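Local coordinates for DNA-(apurinic or apyrimidinic site) endonuclease 2 (Xenopus laevis, PDB 6WCD), which acts as a 3'-5' exonuclease and a weak apurinic/apyrimidinic endonuclease in DNA base excision repair, the present chain holding its catalytic domain, at residues Thr186-Leu191 / Gln209-Phe214; Asp192-Thr197 / Asn252-Trp257; Leu238-Phe243 / Glu280-Glu285. One frame throughout, in Å; residues are numbered along the deposited sequence.

Overall arrangement
All three contacts lie in the DNase I-like catalytic domain. Interactions 1 and 2 share one loop, 186-197, which follows strand 177-181: its first half leans on helix 206-214 and its second half meets 252-257, with centres about 13 Å apart. Their segments alternate along the chain, as do those of interactions 2 and 3, whose centres are about 23 Å apart. Interaction 3 opens after interaction 1 has closed, about 16 Å away between centres, and Phe214 touches Phe239 between them. Strands 239-241 and 256-257 both pair with strand 269-278, so one sheet serves interactions 2 and 3. The same loop carries Asp183 and Asn185 just ahead of interaction 1, placing it beside the active site.

Interaction 1: residues Thr186-Leu191 / Gln209-Phe214; sequences TSHRPL and QWLNQF. With BU1 (1,4-butanediol), chain G.
His188 joins the loop after strand 177-181 to helix 206-214 at two points: its CB and ring carbons face Leu211, and its ring nitrogen NE2 faces Asn212. Leu211 CD1 lies 3.8 Å from His188 CB and comes obliquely to the imidazole. At the ring edge, His188 NE2 donates a weak, bent hydrogen bond to Asn212 OD1 (2.8 Å, N-H...O 128°), the ring and amide planes being turned 51° apart. With CG anti to the backbone N (chi1 -174°), the imidazole extends over to the helix. One ring face is covered by CG of Arg189. Thr186, which follows Asn185, the transition-state stabiliser by similarity, has CG2 4.3 Å from Leu211 CD1, while its OG1 hydrogen-bonds to Tyr161 OH and touches the carbon chain of a 1,4-butanediol molecule that Asn205 also binds. In the second shell, Glu203 takes the ND2 end of Asn212 and Tyr274 OH binds the carbonyl of Thr186. Replacing His188 by an alanine is likely to leave Asn212 OD1 without its ring partner and open a gap beside Leu211. The bond is consistent with a proton on NE2, and the Asn212 amide bridges histidine and Glu203, receiving at one end and giving at the other.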
loop_
_atom_site.group_PDB
_atom_site.type_symbol
_atom_site.label_atom_id
_atom_site.label_comp_id
_atom_site.label_asym_id
_atom_site.label_seq_id
_atom_site.Cartn_x
_atom_site.Cartn_y
_atom_site.Cartn_z
ATOM N N THR A 186 8.485 9.113 -2.055
ATOM C CA THR A 186 9.024 10.392 -1.588
ATOM C C THR A 186 9.469 10.171 -0.147
ATOM O O THR A 186 8.730 9.546 0.632
ATOM C CB THR A 186 7.974 11.488 -1.586
ATOM O OG1 THR A 186 7.579 11.809 -2.932
ATOM C CG2 THR A 186 8.531 12.769 -0.993
ATOM N N SER A 187 10.670 10.660 0.219
ATOM C CA SER A 187 11.073 10.643 1.606
ATOM C C SER A 187 10.654 11.962 2.231
ATOM O O SER A 187 10.652 12.994 1.591
ATOM C CB SER A 187 12.573 10.426 1.746
ATOM O OG SER A 187 13.240 11.499 1.114
ATOM N N HIS A 188 10.322 11.939 3.511
ATOM C CA HIS A 188 9.653 13.102 4.076
ATOM C C HIS A 188 10.603 14.169 4.608
ATOM O O HIS A 188 10.536 15.347 4.192
ATOM C CB HIS A 188 8.708 12.623 5.175
ATOM C CG HIS A 188 7.851 13.696 5.741
ATOM N ND1 HIS A 188 7.267 13.592 6.995
ATOM C CD2 HIS A 188 7.503 14.918 5.260
ATOM C CE1 HIS A 188 6.589 14.703 7.254
ATOM N NE2 HIS A 188 6.714 15.522 6.217
ATOM N N ARG A 189 11.502 13.788 5.511
ATOM C CA ARG A 189 12.384 14.709 6.207
ATOM C C ARG A 189 13.839 14.294 6.056
ATOM O O ARG A 189 14.125 13.184 5.595
ATOM C CB ARG A 189 12.004 14.767 7.700
ATOM C CG ARG A 189 10.617 15.422 7.879
ATOM C CD ARG A 189 10.542 16.294 9.078
ATOM N NE ARG A 189 9.208 16.875 9.235
ATOM C CZ ARG A 189 8.267 16.413 10.062
ATOM N NH1 ARG A 189 8.495 15.350 10.826
ATOM N NH2 ARG A 189 7.090 17.023 10.127
ATOM N N PRO A 190 14.771 15.188 6.349
ATOM C CA PRO A 190 16.205 14.870 6.178
ATOM C C PRO A 190 16.632 13.564 6.817
ATOM O O PRO A 190 17.467 12.848 6.258
ATOM C CB PRO A 190 16.899 16.087 6.829
ATOM C CG PRO A 190 15.965 17.182 6.558
ATOM C CD PRO A 190 14.602 16.582 6.796
ATOM N N LEU A 191 16.075 13.234 7.987
ATOM C CA LEU A 191 16.380 12.000 8.689
ATOM C C LEU A 191 16.059 10.767 7.855
ATOM O O LEU A 191 16.606 9.679 8.111
ATOM C CB LEU A 191 15.549 11.978 9.980
ATOM C CG LEU A 191 15.900 11.050 11.108
ATOM C CD1 LEU A 191 17.310 11.337 11.579
ATOM C CD2 LEU A 191 14.874 11.245 12.223
ATOM N N GLN A 209 6.167 18.704 -0.522
ATOM C CA GLN A 209 5.140 19.658 -0.118
ATOM C C GLN A 209 3.815 18.937 0.070
ATOM O O GLN A 209 3.041 19.247 0.996
ATOM C CB GLN A 209 4.995 20.783 -1.149
ATOM C CG GLN A 209 6.197 21.705 -1.201
ATOM C CD GLN A 209 6.080 22.733 -2.327
ATOM O OE1 GLN A 209 5.219 22.617 -3.202
ATOM N NE2 GLN A 209 6.945 23.737 -2.304
ATOM N N TRP A 210 3.495 18.023 -0.845
ATOM C CA TRP A 210 2.248 17.267 -0.717
ATOM C C TRP A 210 2.221 16.488 0.582
ATOM O O TRP A 210 1.239 16.544 1.343
ATOM C CB TRP A 210 2.066 16.332 -1.931
ATOM C CG TRP A 210 0.880 15.458 -1.703
ATOM C CD1 TRP A 210 -0.414 15.840 -1.800
ATOM C CD2 TRP A 210 0.898 14.142 -1.239
ATOM N NE1 TRP A 210 -1.229 14.798 -1.456
ATOM C CE2 TRP A 210 -0.454 13.736 -1.069
ATOM C CE3 TRP A 210 1.901 13.215 -0.949
ATOM C CZ2 TRP A 210 -0.790 12.459 -0.648
ATOM C CZ3 TRP A 210 1.557 11.961 -0.531
ATOM C CH2 TRP A 210 0.213 11.595 -0.372
ATOM N N LEU A 211 3.297 15.762 0.872
ATOM C CA LEU A 211 3.358 14.968 2.090
ATOM C C LEU A 211 3.255 15.845 3.325
ATOM O O LEU A 211 2.580 15.468 4.307
ATOM C CB LEU A 211 4.675 14.202 2.144
ATOM C CG LEU A 211 4.730 12.702 2.008
ATOM C CD1 LEU A 211 6.071 12.224 2.510
ATOM C CD2 LEU A 211 3.587 11.987 2.702
ATOM N N ASN A 212 3.954 17.001 3.334
ATOM C CA ASN A 212 3.940 17.882 4.478
ATOM C C ASN A 212 2.525 18.288 4.850
ATOM O O ASN A 212 2.222 18.444 6.038
ATOM C CB ASN A 212 4.765 19.139 4.219
ATOM C CG ASN A 212 6.279 18.906 4.204
ATOM O OD1 ASN A 212 6.786 17.987 4.812
ATOM N ND2 ASN A 212 7.010 19.814 3.530
ATOM N N GLN A 213 1.662 18.565 3.862
ATOM C CA GLN A 213 0.300 18.962 4.199
ATOM C C GLN A 213 -0.627 17.780 4.397
ATOM O O GLN A 213 -1.664 17.934 5.067
ATOM C CB GLN A 213 -0.275 19.929 3.147
ATOM C CG GLN A 213 -0.306 19.401 1.748
ATOM C CD GLN A 213 -1.534 18.554 1.468
ATOM O OE1 GLN A 213 -2.665 18.903 1.836
ATOM N NE2 GLN A 213 -1.319 17.463 0.796
ATOM N N PHE A 214 -0.273 16.602 3.885
ATOM C CA PHE A 214 -1.117 15.430 4.054
ATOM C C PHE A 214 -0.954 14.845 5.456
ATOM O O PHE A 214 -1.931 14.337 6.059
ATOM C CB PHE A 214 -0.749 14.381 2.982
ATOM C CG PHE A 214 -1.631 13.195 2.975
ATOM C CD1 PHE A 214 -2.990 13.317 2.720
ATOM C CD2 PHE A 214 -1.112 11.957 3.194
ATOM C CE1 PHE A 214 -3.817 12.241 2.721
ATOM C CE2 PHE A 214 -1.947 10.846 3.184
ATOM C CZ PHE A 214 -3.285 11.008 2.935
HETATM C C1 BU1 G . 10.076 12.622 -4.961
HETATM C C2 BU1 G . 8.956 13.671 -4.892
HETATM C C3 BU1 G . 8.195 13.813 -6.218
HETATM C C4 BU1 G . 8.240 15.253 -6.744
HETATM O O5 BU1 G . 11.105 12.965 -4.059
HETATM O O6 BU1 G . 8.373 15.213 -8.144
#

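Interaction 2: residues Asp192-Thr197 / Asn252-Trp257; sequences DHCDPT and NAFTCW
Phe254 pushes the far end of its ring against the backbone of residues 192-194, and this is the close part of the contact. Its CZ atom comes within 3.6 Å of Cys194 N, while Phe254 CE1 lies 3.7 Å from Asp192 C; the peptide groups approach the ring obliquely. With CG beside the backbone N and anti to the carbonyl carbon (chi1 -53°), the ring is carried across to the loop. An inverse gamma turn centred on Ala253 bends the chain back, bringing Asn252 CA 3.8 Å above the plane of the Phe254 ring, toward its rim. Phe254 is thus wedged between its own turn and the opposing loop, with no hydrogen bond crossing. On this packed side Asp192 turns its CB away, but its carboxylate is anchored by salt bridges to Arg244 and Arg271, which probably steadies the start of the loop.

The looser side belongs to the side chains of Cys194 and His193. Cys194 SG is 4.0 Å from Phe254 CE2, an oblique sulfur-aromatic contact 64° off the ring normal. His193 is exposed, and its CB points away from Phe254.

Just beyond the ring, Thr255 and Cys256 face Thr270 in a classic beta bulge at the margin of the large sheet, where Thr255 OG1 hydrogen-bonds Asp273, a residue important for catalysis by similarity with relatives in the AP/ExoA family.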
loop_
_atom_site.group_PDB
_atom_site.type_symbol
_atom_site.label_atom_id
_atom_site.label_comp_id
_atom_site.label_asym_id
_atom_site.label_seq_id
_atom_site.Cartn_x
_atom_site.Cartn_y
_atom_site.Cartn_z
ATOM N N ASP A 192 15.179 10.901 6.881
ATOM C CA ASP A 192 14.682 9.802 6.084
ATOM C C ASP A 192 15.556 9.460 4.902
ATOM O O ASP A 192 15.170 8.619 4.069
ATOM C CB ASP A 192 13.269 10.109 5.579
ATOM C CG ASP A 192 12.269 10.202 6.725
ATOM O OD1 ASP A 192 12.233 9.260 7.540
ATOM O OD2 ASP A 192 11.579 11.241 6.868
ATOM N N HIS A 193 16.716 10.076 4.774
ATOM C CA HIS A 193 17.566 9.944 3.594
ATOM C C HIS A 193 19.020 9.956 4.057
ATOM O O HIS A 193 19.347 10.573 5.074
ATOM C CB HIS A 193 17.254 11.089 2.608
ATOM C CG HIS A 193 17.926 10.958 1.280
ATOM N ND1 HIS A 193 19.164 11.506 1.025
ATOM C CD2 HIS A 193 17.531 10.363 0.128
ATOM C CE1 HIS A 193 19.510 11.240 -0.222
ATOM N NE2 HIS A 193 18.537 10.555 -0.792
ATOM N N CYS A 194 19.877 9.340 3.265
ATOM C CA CYS A 194 21.275 9.337 3.589
ATOM C C CYS A 194 21.808 10.771 3.530
ATOM O O CYS A 194 21.418 11.564 2.664
ATOM C CB CYS A 194 22.047 8.452 2.610
ATOM S SG CYS A 194 23.161 7.265 3.397
ATOM N N ASP A 195 22.770 11.088 4.398
ATOM C CA ASP A 195 23.396 12.377 4.421
ATOM C C ASP A 195 24.232 12.533 3.145
ATOM O O ASP A 195 24.754 11.541 2.614
ATOM C CB ASP A 195 24.325 12.550 5.621
ATOM C CG ASP A 195 23.580 12.627 6.942
ATOM O OD1 ASP A 195 24.106 12.087 7.941
ATOM O OD2 ASP A 195 22.477 13.220 6.982
ATOM N N PRO A 196 24.397 13.747 2.661
ATOM C CA PRO A 196 23.958 15.059 3.157
ATOM C C PRO A 196 22.618 15.541 2.586
ATOM O O PRO A 196 22.127 14.991 1.606
ATOM C CB PRO A 196 25.083 15.964 2.700
ATOM C CG PRO A 196 25.421 15.390 1.395
ATOM C CD PRO A 196 25.360 13.915 1.549
ATOM N N THR A 197 22.042 16.580 3.193
ATOM C CA THR A 197 20.722 17.057 2.812
ATOM C C THR A 197 20.772 18.485 2.292
ATOM O O THR A 197 21.670 19.263 2.628
ATOM C CB THR A 197 19.754 16.962 4.009
ATOM O OG1 THR A 197 19.787 15.631 4.531
ATOM C CG2 THR A 197 18.338 17.284 3.590
ATOM N N ASN A 252 19.062 6.411 10.123
ATOM C CA ASN A 252 19.381 5.312 9.181
ATOM C C ASN A 252 18.285 4.289 9.045
ATOM O O ASN A 252 18.519 3.097 8.780
ATOM C CB ASN A 252 20.685 4.632 9.605
ATOM C CG ASN A 252 21.810 5.616 9.736
ATOM O OD1 ASN A 252 22.493 5.678 10.768
ATOM N ND2 ASN A 252 21.999 6.423 8.712
ATOM N N ALA A 253 17.038 4.704 9.197
ATOM C CA ALA A 253 15.949 3.771 9.157
ATOM C C ALA A 253 15.414 3.754 7.729
ATOM O O ALA A 253 14.322 4.233 7.451
ATOM C CB ALA A 253 14.854 4.188 10.112
ATOM N N PHE A 254 16.174 3.142 6.838
ATOM C CA PHE A 254 15.812 3.152 5.435
ATOM C C PHE A 254 15.070 1.885 5.010
ATOM O O PHE A 254 15.120 0.854 5.697
ATOM C CB PHE A 254 17.050 3.336 4.569
ATOM C CG PHE A 254 17.888 4.557 4.964
ATOM C CD1 PHE A 254 17.276 5.738 5.368
ATOM C CD2 PHE A 254 19.253 4.481 4.932
ATOM C CE1 PHE A 254 18.035 6.849 5.734
ATOM C CE2 PHE A 254 20.027 5.591 5.282
ATOM C CZ PHE A 254 19.398 6.773 5.673
ATOM N N THR A 255 14.313 1.992 3.916
ATOM C CA THR A 255 13.536 0.879 3.395
ATOM C C THR A 255 13.885 0.507 1.967
ATOM O O THR A 255 13.313 -0.454 1.422
ATOM C CB THR A 255 12.047 1.159 3.479
ATOM O OG1 THR A 255 11.673 2.275 2.654
ATOM C CG2 THR A 255 11.632 1.402 4.899
ATOM N N CYS A 256 14.763 1.278 1.310
ATOM C CA CYS A 256 15.032 1.111 -0.103
ATOM C C CYS A 256 16.473 1.431 -0.373
ATOM O O CYS A 256 16.959 2.505 0.043
ATOM C CB CYS A 256 14.114 1.997 -0.932
ATOM S SG CYS A 256 14.353 1.808 -2.755
ATOM N N TRP A 257 17.149 0.542 -1.141
ATOM C CA TRP A 257 18.543 0.683 -1.549
ATOM C C TRP A 257 18.623 0.214 -2.998
ATOM O O TRP A 257 18.096 -0.869 -3.344
ATOM C CB TRP A 257 19.490 -0.169 -0.699
ATOM C CG TRP A 257 19.349 -0.028 0.802
ATOM C CD1 TRP A 257 20.096 0.715 1.616
ATOM C CD2 TRP A 257 18.353 -0.668 1.622
ATOM N NE1 TRP A 257 19.669 0.590 2.920
ATOM C CE2 TRP A 257 18.572 -0.251 2.933
ATOM C CE3 TRP A 257 17.312 -1.549 1.350
ATOM C CZ2 TRP A 257 17.819 -0.682 3.977
ATOM C CZ3 TRP A 257 16.537 -1.997 2.432
ATOM C CH2 TRP A 257 16.773 -1.546 3.692
#

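Interaction 3: residues Leu238-Phe243 / Glu280-Glu285; sequences LFYDSF and ELVESE
The phenol oxygen of Tyr240 has two partners on helix 279-285: it donates a hydrogen bond to Glu283 OE2, with Tyr240 OH and that oxygen 3.3 Å apart, and it has a weak hydrogen bond with Arg279 NH1. The carboxylate is met on its anti side, 32° out of its plane. Ring and carboxylate planes stand 56° apart, and Glu283 OE2 lies near the plane of the Tyr240 ring, at the edge that carries CE2, 3.5 Å from that carbon. Glu283 reaches this edge as an extended chain, its CG 3.9 Å from Tyr240 CE2.

Further along the same edge the contact becomes apolar. Tyr240 CD2 is 4.2 Å from Val282 CG1, the branch set anti to the backbone N (chi1 174°). The other branch, Val282 CG2, turns to Ser242, lying 4.5 Å from Ser242 CB, so the two branches of one valine face the tyrosine and, more loosely, the serine. The hydroxyl of buried Ser242 is satisfied away from the valine, by hydrogen bonds with Ile275 O and Ser289 OG.

Along the short strand side chains alternate: Tyr240 points toward helix 279-285, while Phe239 and Asp241 point away. Asp241, at the N-cap position of helix 242-246, forms a salt bridge with Arg271; Phe239 packs on helix 152-173. Strand 239-241 runs antiparallel to strand 269-278, and helix 279-285 follows directly from that strand and leads into 286-291, an outermost strand of the six-stranded sheet. The tyrosine-valine contact therefore lies where the chain passes from one sheet to the other.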
loop_
_atom_site.group_PDB
_atom_site.type_symbol
_atom_site.label_atom_id
_atom_site.label_comp_id
_atom_site.label_asym_id
_atom_site.label_seq_id
_atom_site.Cartn_x
_atom_site.Cartn_y
_atom_site.Cartn_z
ATOM N N LEU A 238 -4.467 14.964 8.439
ATOM C CA LEU A 238 -5.347 14.056 9.145
ATOM C C LEU A 238 -4.704 12.699 9.390
ATOM O O LEU A 238 -5.296 11.870 10.107
ATOM C CB LEU A 238 -6.623 13.856 8.347
ATOM C CG LEU A 238 -7.398 15.165 8.111
ATOM C CD1 LEU A 238 -8.524 14.893 7.134
ATOM C CD2 LEU A 238 -7.921 15.703 9.419
ATOM N N PHE A 239 -3.536 12.452 8.829
ATOM C CA PHE A 239 -2.836 11.165 8.891
ATOM C C PHE A 239 -1.507 11.311 9.596
ATOM O O PHE A 239 -0.839 12.335 9.488
ATOM C CB PHE A 239 -2.656 10.619 7.470
ATOM C CG PHE A 239 -3.932 10.129 6.861
ATOM C CD1 PHE A 239 -4.807 10.992 6.197
ATOM C CD2 PHE A 239 -4.317 8.840 7.036
ATOM C CE1 PHE A 239 -6.058 10.489 5.706
ATOM C CE2 PHE A 239 -5.517 8.352 6.537
ATOM C CZ PHE A 239 -6.403 9.199 5.911
ATOM N N TYR A 240 -1.105 10.285 10.349
ATOM C CA TYR A 240 0.205 10.237 10.954
ATOM C C TYR A 240 1.058 9.162 10.258
ATOM O O TYR A 240 0.574 8.072 9.944
ATOM C CB TYR A 240 0.142 9.860 12.435
ATOM C CG TYR A 240 -0.338 10.889 13.404
ATOM C CD1 TYR A 240 -0.362 12.233 13.079
ATOM C CD2 TYR A 240 -0.709 10.508 14.693
ATOM C CE1 TYR A 240 -0.782 13.170 13.984
ATOM C CE2 TYR A 240 -1.119 11.442 15.616
ATOM C CZ TYR A 240 -1.155 12.773 15.260
ATOM O OH TYR A 240 -1.571 13.716 16.168
ATOM N N ASP A 241 2.337 9.473 10.123
ATOM C CA ASP A 241 3.402 8.527 9.767
ATOM C C ASP A 241 3.687 7.649 10.981
ATOM O O ASP A 241 4.315 8.094 11.951
ATOM C CB ASP A 241 4.615 9.347 9.357
ATOM C CG ASP A 241 5.811 8.526 8.907
ATOM O OD1 ASP A 241 5.868 7.298 9.098
ATOM O OD2 ASP A 241 6.757 9.157 8.377
ATOM N N SER A 242 3.179 6.429 10.974
ATOM C CA SER A 242 3.182 5.666 12.224
ATOM C C SER A 242 4.590 5.341 12.671
ATOM O O SER A 242 4.859 5.266 13.864
ATOM C CB SER A 242 2.340 4.389 12.067
ATOM O OG SER A 242 2.873 3.427 11.136
ATOM N N PHE A 243 5.495 5.045 11.738
ATOM C CA PHE A 243 6.857 4.776 12.150
ATOM C C PHE A 243 7.400 5.913 13.001
ATOM O O PHE A 243 8.036 5.680 14.027
ATOM C CB PHE A 243 7.775 4.556 10.953
ATOM C CG PHE A 243 9.226 4.307 11.319
ATOM C CD1 PHE A 243 9.624 3.152 11.966
ATOM C CD2 PHE A 243 10.198 5.228 11.015
ATOM C CE1 PHE A 243 10.931 2.971 12.373
ATOM C CE2 PHE A 243 11.485 5.055 11.374
ATOM C CZ PHE A 243 11.877 3.930 12.050
ATOM N N GLU A 280 -6.609 9.273 15.085
ATOM C CA GLU A 280 -7.225 8.526 16.174
ATOM C C GLU A 280 -6.806 7.051 16.174
ATOM O O GLU A 280 -6.622 6.441 17.242
ATOM C CB GLU A 280 -8.749 8.649 16.102
ATOM C CG GLU A 280 -9.448 8.158 17.354
ATOM C CD GLU A 280 -10.965 8.176 17.238
ATOM O OE1 GLU A 280 -11.618 7.247 17.766
ATOM O OE2 GLU A 280 -11.502 9.120 16.621
ATOM N N LEU A 281 -6.703 6.442 15.008
ATOM C CA LEU A 281 -6.275 5.051 14.896
ATOM C C LEU A 281 -4.880 4.850 15.425
ATOM O O LEU A 281 -4.629 3.921 16.199
ATOM C CB LEU A 281 -6.335 4.629 13.423
ATOM C CG LEU A 281 -5.964 3.171 13.137
ATOM C CD1 LEU A 281 -7.016 2.195 13.718
ATOM C CD2 LEU A 281 -5.740 2.982 11.610
ATOM N N VAL A 282 -3.942 5.687 15.020
ATOM C CA VAL A 282 -2.565 5.523 15.467
ATOM C C VAL A 282 -2.465 5.736 16.983
ATOM O O VAL A 282 -1.813 4.967 17.682
ATOM C CB VAL A 282 -1.631 6.455 14.673
ATOM C CG1 VAL A 282 -0.189 6.416 15.204
ATOM C CG2 VAL A 282 -1.658 6.085 13.234
ATOM N N GLU A 283 -3.103 6.791 17.510
ATOM C CA GLU A 283 -3.019 7.116 18.935
ATOM C C GLU A 283 -3.684 6.054 19.792
ATOM O O GLU A 283 -3.212 5.780 20.902
ATOM C CB GLU A 283 -3.672 8.467 19.206
ATOM C CG GLU A 283 -2.922 9.642 18.626
ATOM C CD GLU A 283 -3.688 10.977 18.758
ATOM O OE1 GLU A 283 -4.892 10.953 19.096
ATOM O OE2 GLU A 283 -3.087 12.040 18.504
ATOM N N SER A 284 -4.807 5.503 19.346
ATOM C CA SER A 284 -5.574 4.612 20.225
ATOM C C SER A 284 -5.394 3.129 19.927
ATOM O O SER A 284 -5.638 2.320 20.841
ATOM C CB SER A 284 -7.061 4.925 20.149
ATOM O OG SER A 284 -7.284 6.251 20.569
ATOM N N GLU A 285 -5.039 2.731 18.720
ATOM C CA GLU A 285 -4.999 1.322 18.388
ATOM C C GLU A 285 -3.626 0.790 18.027
ATOM O O GLU A 285 -3.447 -0.425 18.028
ATOM C CB GLU A 285 -5.954 1.004 17.240
ATOM C CG GLU A 285 -7.427 1.465 17.525
ATOM C CD GLU A 285 -8.138 0.750 18.657
ATOM O OE1 GLU A 285 -7.775 -0.408 18.944
ATOM O OE2 GLU A 285 -9.079 1.343 19.270
#